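PDB 3KLJ: NADH-rubredoxin oxidoreductase from Clostridium acetobutylicum, which catalyses the NADH-dependent reduction of rubredoxin through a bound FAD, passing electrons to the oxygen-scavenging system of this anaerobe. Local coordinates for residues P274-I279 with I302-L307; N281-V286 with A296-I301; I314-D319 with A349-G354. All blocks are in the same frame, centred on the assembly; numbering follows the deposited sequence. Where two conformers were deposited one is given.

Contact 1: P274-I279 with I302-L307. With FAD (flavin-adenine dinucleotide), chain B.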
loop_
_atom_site.group_PDB
_atom_site.type_symbol
_atom_site.label_atom_id
_atom_site.label_comp_id
_atom_site.label_asym_id
_atom_site.label_seq_id
_atom_site.Cartn_x
_atom_site.Cartn_y
_atom_site.Cartn_z
ATOM N N PRO A 274 7.128 0.561 -2.886
ATOM C CA PRO A 274 6.528 -0.535 -2.133
ATOM C C PRO A 274 5.081 -0.288 -1.690
ATOM O O PRO A 274 4.360 -1.249 -1.464
ATOM C CB PRO A 274 7.486 -0.708 -0.931
ATOM C CG PRO A 274 8.794 -0.033 -1.379
ATOM C CD PRO A 274 8.247 1.161 -2.137
ATOM N N GLY A 275 4.665 0.975 -1.606
ATOM C CA GLY A 275 3.272 1.321 -1.320
ATOM C C GLY A 275 2.896 1.074 0.130
ATOM O O GLY A 275 1.825 0.554 0.406
ATOM N N LEU A 276 3.794 1.444 1.047
ATOM C CA LEU A 276 3.619 1.190 2.467
ATOM C C LEU A 276 3.569 2.512 3.220
ATOM O O LEU A 276 4.202 3.481 2.804
ATOM C CB LEU A 276 4.760 0.310 3.000
ATOM C CG LEU A 276 4.873 -1.096 2.400
ATOM C CD1 LEU A 276 6.176 -1.803 2.817
ATOM C CD2 LEU A 276 3.666 -1.922 2.795
ATOM N N ILE A 277 2.829 2.536 4.333
ATOM C CA ILE A 277 2.604 3.786 5.067
ATOM C C ILE A 277 3.840 4.347 5.781
ATOM O O ILE A 277 4.021 5.566 5.799
ATOM C CB ILE A 277 1.326 3.761 5.980
ATOM C CG1 ILE A 277 0.935 5.199 6.368
ATOM C CG2 ILE A 277 1.520 2.862 7.191
ATOM C CD1 ILE A 277 -0.511 5.416 6.633
ATOM N N ASN A 278 4.709 3.497 6.335
ATOM C CA ASN A 278 5.913 4.026 6.974
ATOM C C ASN A 278 6.821 4.749 5.964
ATOM O O ASN A 278 7.472 5.734 6.307
ATOM C CB ASN A 278 6.662 2.968 7.805
ATOM C CG ASN A 278 7.129 1.781 6.981
ATOM O OD1 ASN A 278 6.789 1.644 5.805
ATOM N ND2 ASN A 278 7.914 0.908 7.606
ATOM N N ILE A 279 6.827 4.279 4.718
ATOM C CA ILE A 279 7.544 4.937 3.614
ATOM C C ILE A 279 6.915 6.293 3.273
ATOM O O ILE A 279 7.626 7.264 3.033
ATOM C CB ILE A 279 7.607 4.022 2.360
ATOM C CG1 ILE A 279 8.420 2.770 2.699
ATOM C CG2 ILE A 279 8.201 4.760 1.149
ATOM C CD1 ILE A 279 8.472 1.711 1.613
ATOM N N ILE A 302 12.925 -0.529 4.553
ATOM C CA ILE A 302 11.670 -1.278 4.693
ATOM C C ILE A 302 11.621 -2.758 5.070
ATOM O O ILE A 302 11.943 -3.626 4.248
ATOM C CB ILE A 302 10.753 -1.036 3.470
ATOM C CG1 ILE A 302 11.063 0.334 2.868
ATOM C CG2 ILE A 302 9.286 -1.161 3.881
ATOM C CD1 ILE A 302 10.770 1.506 3.824
ATOM N N PRO A 303 11.188 -3.032 6.323
ATOM C CA PRO A 303 10.541 -4.289 6.677
ATOM C C PRO A 303 9.019 -4.095 6.617
ATOM O O PRO A 303 8.532 -2.958 6.574
ATOM C CB PRO A 303 11.001 -4.522 8.122
ATOM C CG PRO A 303 11.477 -3.165 8.633
ATOM C CD PRO A 303 11.385 -2.177 7.510
ATOM N N SER A 304 8.284 -5.197 6.684
ATOM C CA SER A 304 6.823 -5.154 6.798
ATOM C C SER A 304 6.298 -6.495 7.293
ATOM O O SER A 304 6.295 -7.482 6.544
ATOM C CB SER A 304 6.148 -4.736 5.476
ATOM O OG SER A 304 6.262 -5.738 4.479
ATOM N N PRO A 305 5.898 -6.556 8.578
ATOM C CA PRO A 305 5.238 -7.775 9.021
ATOM C C PRO A 305 3.790 -7.755 8.560
ATOM O O PRO A 305 2.992 -6.937 9.016
ATOM C CB PRO A 305 5.335 -7.713 10.553
ATOM C CG PRO A 305 6.285 -6.585 10.857
ATOM C CD PRO A 305 6.180 -5.645 9.700
ATOM N N ILE A 306 3.475 -8.624 7.613
ATOM C CA ILE A 306 2.097 -8.849 7.222
ATOM C C ILE A 306 1.629 -10.077 8.010
ATOM O O ILE A 306 2.398 -10.617 8.788
ATOM C CB ILE A 306 1.957 -8.985 5.674
ATOM C CG1 ILE A 306 2.896 -10.067 5.125
ATOM C CG2 ILE A 306 2.207 -7.637 5.006
ATOM C CD1 ILE A 306 3.152 -10.023 3.623
ATOM N N LEU A 307 0.358 -10.440 7.961
ATOM C CA LEU A 307 -0.729 -9.534 7.675
ATOM C C LEU A 307 -1.592 -9.588 8.919
ATOM O O LEU A 307 -1.414 -10.467 9.763
ATOM C CB LEU A 307 -1.500 -9.963 6.421
ATOM C CG LEU A 307 -2.404 -11.201 6.337
ATOM C CD1 LEU A 307 -3.177 -11.193 5.022
ATOM C CD2 LEU A 307 -1.641 -12.505 6.486
HETATM P PA FAD B . -2.565 8.344 -0.339
HETATM O O1A FAD B . -3.230 7.636 -1.489
HETATM O O2A FAD B . -2.911 7.738 1.000
HETATM O O5B FAD B . -2.962 9.889 -0.361
HETATM C C5B FAD B . -2.878 10.645 -1.555
HETATM C C4B FAD B . -4.009 11.674 -1.584
HETATM O O4B FAD B . -3.858 12.520 -2.722
HETATM C C3B FAD B . -5.369 10.995 -1.720
HETATM O O3B FAD B . -6.240 11.495 -0.718
HETATM C C2B FAD B . -5.858 11.362 -3.109
HETATM O O2B FAD B . -7.251 11.578 -3.153
HETATM C C1B FAD B . -5.102 12.654 -3.387
HETATM N N9A FAD B . -4.912 12.931 -4.823
HETATM C C8A FAD B . -4.701 12.026 -5.829
HETATM N N7A FAD B . -4.574 12.701 -6.995
HETATM C C5A FAD B . -4.692 14.022 -6.752
HETATM C C6A FAD B . -4.650 15.140 -7.586
HETATM N N6A FAD B . -4.735 14.991 -8.909
HETATM N N1A FAD B . -4.818 16.395 -7.028
HETATM C C2A FAD B . -5.024 16.544 -5.669
HETATM N N3A FAD B . -5.076 15.430 -4.853
HETATM C C4A FAD B . -4.908 14.184 -5.387
HETATM N N1 FAD B . 0.199 0.191 4.025
HETATM C C2 FAD B . 0.972 -0.468 4.958
HETATM O O2 FAD B . 2.149 -0.174 5.077
HETATM N N3 FAD B . 0.425 -1.435 5.777
HETATM C C4 FAD B . -0.904 -1.762 5.656
HETATM O O4 FAD B . -1.359 -2.642 6.393
HETATM C C4X FAD B . -1.701 -1.112 4.703
HETATM N N5 FAD B . -3.048 -1.417 4.567
HETATM C C5X FAD B . -3.827 -0.767 3.629
HETATM C C6 FAD B . -5.185 -1.086 3.493
HETATM C C7 FAD B . -5.965 -0.408 2.543
HETATM C C7M FAD B . -7.420 -0.745 2.393
HETATM C C8 FAD B . -5.389 0.569 1.730
HETATM C C8M FAD B . -6.202 1.307 0.696
HETATM C C9 FAD B . -4.040 0.874 1.867
HETATM C C9A FAD B . -3.256 0.213 2.817
HETATM N N10 FAD B . -1.906 0.530 2.953
HETATM C C10 FAD B . -1.135 -0.128 3.892
HETATM C "C1'" FAD B . -1.284 1.562 2.070
HETATM C "C2'" FAD B . -1.172 2.915 2.738
HETATM O "O2'" FAD B . -2.477 3.403 2.979
HETATM C "C3'" FAD B . -0.430 3.826 1.781
HETATM O "O3'" FAD B . 0.906 3.378 1.642
HETATM C "C4'" FAD B . -0.403 5.276 2.233
HETATM O "O4'" FAD B . -1.725 5.763 2.426
HETATM C "C5'" FAD B . 0.261 6.106 1.141
HETATM O "O5'" FAD B . 0.102 7.457 1.488
HETATM P P FAD B . 0.220 8.577 0.367
HETATM O O1P FAD B . 0.067 9.940 1.024
HETATM O O2P FAD B . 1.487 8.415 -0.437
HETATM O O3P FAD B . -0.989 8.286 -0.662
#
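The flavin end of the FAD site, where helix 277-291 begins beside the O2 carbonyl of the flavin, is the setting in which Leu276 meets Ile302 and Ser304 of the chain leading into strand 306-309. Leu276 occupies the N-cap position, and its two methyls divide the work. CD1 lies 3.3 Å from CG2 of Ile302, tighter than usual van der Waals contact, and 4.0 Å from CB of Ser304, while CD2 stands 3.3 Å from FAD O2. A chi1 of -63° puts CG of Leu276 beside the backbone N, and chi2 of 170° then turns CD1 to the 302-307 chain and CD2 to the cofactor. The Leu276 and Ile302 side chains run antiparallel alongside one another, whereas Ile279 meets Ile302 at about a right angle; the modelled spacing of that second pair is too short to be trusted in detail. Asn278 flanks the same patch, and in the conformer given its OD1 accepts a weak hydrogen bond from Ile279 N.

The helix start also bonds the flavin: Ile277 N donates to FAD O2 over 2.9 Å with an N-H...O angle of 162°. Asp265 and Arg48 are among the residues that also bind the cofactor. Across the two segments the contact is apolar and carries no hydrogen bond, so between them it rests on van der Waals packing of aliphatic groups. The amide on O2, placed at a helix N-terminus, would probably favour negative charge on the pyrimidine side of the flavin, and so could stabilise the anionic reduced form.

Contact 2: N281-V286 with A296-I301; sequences NKQGEV and ASYSEI
The ring of Tyr298 receives Gln283 over one face and Lys282 at its edge. CG of Gln283 stands 3.7 Å from the ring centroid and only 7° off the normal, a CH-pi contact centred on the ring. Beyond CG the glutamine chain runs extended, bringing NE2 to 3.4 Å from Tyr298 CE1; the amide plane is turned 74° from the ring, so the two groups do not stack. Lys282 comes to the edge, near the ring plane, with its CD 4.0 Å from CD2 of Tyr298. Phe269 makes an edge-to-face contact with the same tyrosine.

The aliphatic root of Lys282 also supports Ile301, whose CD1 lies 3.8 Å from Lys282 CB. The rest of the lysine chain, bent through several unstaggered torsions, doubles back to its own helix, where NZ forms a salt bridge of 2.7 Å with Glu285 OE1, approaching from above the carboxylate plane. One turn further on, Val286 crosses Tyr298 at about a right angle, CG2 4.0 Å from CB of the tyrosine. Its other methyl, CG1, anti to the backbone N (chi1 166°), reaches 3.5 Å from the carbonyl O of Ala296.

The contact thus lays the irregular segment 296-301 along helix 277-291, from Val286 back to Lys282. Polar atoms of the contact find partners beside it: Ala296 O accepts from Asn290 and is hydrogen-bonded to His252, and Gln283 OE1 accepts from Gly264 N, next to the FAD-binding Asp265, which probably fixes the rotation of the amide. With the CG methylene over the ring centre and NE2 near CE1, a neutral side chain packs on the ring of the buried Tyr298.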
loop_
_atom_site.group_PDB
_atom_site.type_symbol
_atom_site.label_atom_id
_atom_site.label_comp_id
_atom_site.label_asym_id
_atom_site.label_seq_id
_atom_site.Cartn_x
_atom_site.Cartn_y
_atom_site.Cartn_z
ATOM N N ASN A 281 5.121 8.259 5.304
ATOM C CA ASN A 281 5.458 9.149 6.408
ATOM C C ASN A 281 6.889 9.674 6.297
ATOM O O ASN A 281 7.127 10.880 6.407
ATOM C CB ASN A 281 5.273 8.426 7.744
ATOM C CG ASN A 281 3.823 8.102 8.035
ATOM O OD1 ASN A 281 3.513 7.072 8.644
ATOM N ND2 ASN A 281 2.922 8.977 7.595
ATOM N N LYS A 282 7.841 8.769 6.066
ATOM C CA LYS A 282 9.252 9.136 6.081
ATOM C C LYS A 282 9.676 9.883 4.811
ATOM O O LYS A 282 10.456 10.840 4.879
ATOM C CB LYS A 282 10.114 7.891 6.293
ATOM C CG LYS A 282 11.061 7.968 7.489
ATOM C CD LYS A 282 12.488 8.366 7.056
ATOM C CE LYS A 282 12.933 9.712 7.625
ATOM N NZ LYS A 282 12.062 10.843 7.184
ATOM N N GLN A 283 9.167 9.461 3.654
ATOM C CA GLN A 283 9.441 10.221 2.427
ATOM C C GLN A 283 8.758 11.590 2.444
ATOM O O GLN A 283 9.349 12.576 2.018
ATOM C CB GLN A 283 9.088 9.445 1.160
ATOM C CG GLN A 283 10.022 8.254 0.888
ATOM C CD GLN A 283 9.644 7.491 -0.368
ATOM O OE1 GLN A 283 8.532 7.637 -0.888
ATOM N NE2 GLN A 283 10.561 6.639 -0.847
ATOM N N GLY A 284 7.519 11.650 2.926
ATOM C CA GLY A 284 6.827 12.937 3.083
ATOM C C GLY A 284 7.626 13.911 3.938
ATOM O O GLY A 284 7.810 15.074 3.571
ATOM N N GLU A 285 8.109 13.425 5.080
ATOM C CA GLU A 285 8.984 14.198 5.955
ATOM C C GLU A 285 10.244 14.743 5.235
ATOM O O GLU A 285 10.538 15.937 5.310
ATOM C CB GLU A 285 9.375 13.358 7.169
ATOM C CG GLU A 285 10.364 14.056 8.093
ATOM C CD GLU A 285 10.845 13.190 9.240
ATOM O OE1 GLU A 285 10.691 11.946 9.205
ATOM O OE2 GLU A 285 11.393 13.772 10.191
ATOM N N VAL A 286 10.978 13.875 4.542
ATOM C CA VAL A 286 12.203 14.298 3.830
ATOM C C VAL A 286 11.900 15.375 2.766
ATOM O O VAL A 286 12.630 16.364 2.651
ATOM C CB VAL A 286 12.989 13.083 3.259
ATOM C CG1 VAL A 286 14.071 13.520 2.241
ATOM C CG2 VAL A 286 13.635 12.289 4.389
ATOM N N ALA A 296 18.087 16.909 3.992
ATOM C CA ALA A 296 17.921 15.574 4.562
ATOM C C ALA A 296 17.863 14.504 3.480
ATOM O O ALA A 296 17.367 14.743 2.377
ATOM C CB ALA A 296 16.653 15.515 5.418
ATOM N N SER A 297 18.381 13.325 3.804
ATOM C CA SER A 297 18.346 12.184 2.902
ATOM C C SER A 297 17.495 11.043 3.448
ATOM O O SER A 297 17.673 10.603 4.585
ATOM C CB SER A 297 19.750 11.656 2.649
ATOM O OG SER A 297 20.405 12.434 1.677
ATOM N N TYR A 298 16.601 10.555 2.602
ATOM C CA TYR A 298 15.858 9.343 2.867
ATOM C C TYR A 298 16.747 8.143 2.595
ATOM O O TYR A 298 17.416 8.075 1.559
ATOM C CB TYR A 298 14.622 9.283 1.967
ATOM C CG TYR A 298 13.853 7.981 2.062
ATOM C CD1 TYR A 298 13.927 7.029 1.042
ATOM C CD2 TYR A 298 13.070 7.696 3.175
ATOM C CE1 TYR A 298 13.228 5.833 1.126
ATOM C CE2 TYR A 298 12.369 6.497 3.272
ATOM C CZ TYR A 298 12.452 5.579 2.240
ATOM O OH TYR A 298 11.764 4.400 2.327
ATOM N N SER A 299 16.754 7.186 3.515
ATOM C CA SER A 299 17.349 5.893 3.202
ATOM C C SER A 299 16.284 4.811 3.293
ATOM O O SER A 299 15.386 4.885 4.127
ATOM C CB SER A 299 18.560 5.580 4.084
ATOM O OG SER A 299 18.152 5.293 5.407
ATOM N N GLU A 300 16.386 3.822 2.411
ATOM C CA GLU A 300 15.442 2.719 2.350
ATOM C C GLU A 300 15.325 2.047 3.718
ATOM O O GLU A 300 16.326 1.659 4.306
ATOM C CB GLU A 300 15.904 1.718 1.298
ATOM C CG GLU A 300 14.877 0.661 0.960
ATOM C CD GLU A 300 15.421 -0.397 0.021
ATOM O OE1 GLU A 300 16.515 -0.197 -0.554
ATOM O OE2 GLU A 300 14.744 -1.434 -0.138
ATOM N N ILE A 301 14.100 1.923 4.218
ATOM C CA ILE A 301 13.871 1.442 5.577
ATOM C C ILE A 301 13.552 -0.051 5.622
ATOM O O ILE A 301 13.924 -0.754 6.568
ATOM C CB ILE A 301 12.633 2.153 6.226
ATOM C CG1 ILE A 301 12.624 3.664 5.967
ATOM C CG2 ILE A 301 12.521 1.819 7.736
ATOM C CD1 ILE A 301 11.229 4.287 6.080
#

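Contact 3: I314-D319 with A349-G354; sequences IISCGD and AAAVIG
Strands 314-317 and 349-353 run antiparallel at 177°, their axes 4.7 Å apart at closest approach, and four backbone hydrogen bonds join them in two reciprocal pairs. Ile315 and Val352 exchange one pair, with Ile315 N to Val352 O at 2.9 Å and Val352 N to Ile315 O at 2.8 Å. Cys317 and Ala350 exchange the other; Cys317 N to Ala350 O is 2.7 Å, with an N-H...O angle of 146°. CA-H...O contacts fill in between, among them Ala351 CA to Ile315 O at 3.2 Å.

These are adjacent strands of the antiparallel sheet in the C-terminal domain, with 306-309 beyond 312-317 and 337-343 beyond 346-353. Helix 356-367 covers the face bearing Ile315, Cys317, Ala350 and Val352, through Val356, Leu362 and Ile366. On the opposite face Ile314 and Ile353, a non-hydrogen-bonded pair, extend in the same direction alongside each other, CG1 of Ile314 4.0 Å from CG2 of Ile353. Along that face Ser316 OG, anti to its own amide nitrogen (chi1 179°), sits 4.0 Å from the methyl CB of Ala351 and is hydrogen-bonded to Gln185 O.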
loop_
_atom_site.group_PDB
_atom_site.type_symbol
_atom_site.label_atom_id
_atom_site.label_comp_id
_atom_site.label_asym_id
_atom_site.label_seq_id
_atom_site.Cartn_x
_atom_site.Cartn_y
_atom_site.Cartn_z
ATOM N N ILE A 314 2.470 -13.281 8.794
ATOM C CA ILE A 314 3.361 -13.626 7.675
ATOM C C ILE A 314 4.495 -12.627 7.527
ATOM O O ILE A 314 4.265 -11.425 7.547
ATOM C CB ILE A 314 2.599 -13.684 6.325
ATOM C CG1 ILE A 314 1.583 -14.822 6.337
ATOM C CG2 ILE A 314 3.576 -13.862 5.153
ATOM C CD1 ILE A 314 0.532 -14.705 5.281
ATOM N N ILE A 315 5.721 -13.114 7.396
ATOM C CA ILE A 315 6.792 -12.252 6.909
ATOM C C ILE A 315 7.457 -12.886 5.690
ATOM O O ILE A 315 7.778 -14.081 5.685
ATOM C CB ILE A 315 7.839 -11.793 8.004
ATOM C CG1 ILE A 315 9.129 -12.593 7.943
ATOM C CG2 ILE A 315 7.257 -11.761 9.437
ATOM C CD1 ILE A 315 10.204 -11.893 7.187
ATOM N N SER A 316 7.640 -12.074 4.657
ATOM C CA SER A 316 8.189 -12.539 3.395
ATOM C C SER A 316 9.312 -11.614 2.979
ATOM O O SER A 316 9.173 -10.391 3.073
ATOM C CB SER A 316 7.096 -12.585 2.317
ATOM O OG SER A 316 7.637 -13.020 1.082
ATOM N N CYS A 317 10.404 -12.206 2.496
ATOM C CA CYS A 317 11.607 -11.444 2.173
ATOM C C CYS A 317 12.262 -11.901 0.880
ATOM O O CYS A 317 12.483 -13.087 0.672
ATOM C CB CYS A 317 12.619 -11.527 3.315
ATOM S SG CYS A 317 14.079 -10.476 3.082
ATOM N N GLY A 318 12.582 -10.933 0.027
ATOM C CA GLY A 318 13.259 -11.201 -1.235
ATOM C C GLY A 318 12.315 -11.741 -2.284
ATOM O O GLY A 318 11.134 -11.956 -2.012
ATOM N N ASP A 319 12.851 -11.961 -3.483
ATOM C CA ASP A 319 12.077 -12.428 -4.630
ATOM C C ASP A 319 11.663 -13.896 -4.490
ATOM O O ASP A 319 12.354 -14.793 -4.972
ATOM C CB ASP A 319 12.878 -12.201 -5.924
ATOM C CG ASP A 319 12.162 -12.716 -7.167
ATOM O OD1 ASP A 319 10.933 -12.511 -7.293
ATOM O OD2 ASP A 319 12.838 -13.320 -8.028
ATOM N N ALA A 349 16.059 -15.585 -0.304
ATOM C CA ALA A 349 14.641 -15.334 -0.075
ATOM C C ALA A 349 14.085 -16.289 0.958
ATOM O O ALA A 349 14.538 -17.433 1.080
ATOM C CB ALA A 349 13.851 -15.441 -1.369
ATOM N N ALA A 350 13.108 -15.804 1.714
ATOM C CA ALA A 350 12.472 -16.600 2.752
ATOM C C ALA A 350 11.104 -16.047 3.087
ATOM O O ALA A 350 10.876 -14.829 3.002
ATOM C CB ALA A 350 13.333 -16.631 3.997
ATOM N N ALA A 351 10.206 -16.941 3.491
ATOM C CA ALA A 351 8.934 -16.537 4.058
ATOM C C ALA A 351 8.581 -17.438 5.226
ATOM O O ALA A 351 8.888 -18.634 5.221
ATOM C CB ALA A 351 7.819 -16.565 2.980
ATOM N N VAL A 352 7.938 -16.870 6.229
ATOM C CA VAL A 352 7.498 -17.637 7.389
ATOM C C VAL A 352 6.083 -17.209 7.714
ATOM O O VAL A 352 5.782 -16.003 7.790
ATOM C CB VAL A 352 8.397 -17.414 8.639
ATOM C CG1 VAL A 352 7.925 -18.261 9.817
ATOM C CG2 VAL A 352 9.843 -17.756 8.345
ATOM N N ILE A 353 5.224 -18.202 7.885
ATOM C CA ILE A 353 3.857 -17.998 8.331
ATOM C C ILE A 353 3.808 -18.491 9.777
ATOM O O ILE A 353 4.224 -19.614 10.059
ATOM C CB ILE A 353 2.845 -18.821 7.469
ATOM C CG1 ILE A 353 3.052 -18.577 5.960
ATOM C CG2 ILE A 353 1.396 -18.518 7.889
ATOM C CD1 ILE A 353 2.143 -19.436 5.040
ATOM N N GLY A 354 3.354 -17.636 10.691
ATOM C CA GLY A 354 3.115 -18.041 12.072
ATOM C C GLY A 354 4.303 -18.012 13.025
ATOM O O GLY A 354 4.222 -18.569 14.118
#

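Contacts 1 and 2 share helix 277-291, and contact 2 falls within the span of chain between the two segments of contact 1; their centres are 14 Å apart and they touch, Ile301 CD1 lying 4.0 Å from Asn278 O. Contact 3 follows along the chain, its centre 13 Å from that of contact 1 and 25 Å from that of contact 2. Its sheet includes strand 306-309, where Ile306 O and Ile314 N, 2.7 Å apart, probably form a hydrogen bond. After helix 277-291 the chain folds back along that helix, past the Leu276 that touches the flavin, and enters the C-terminal sheet, so contacts 1 and 2 pack the connecting chain against the FAD-binding domain.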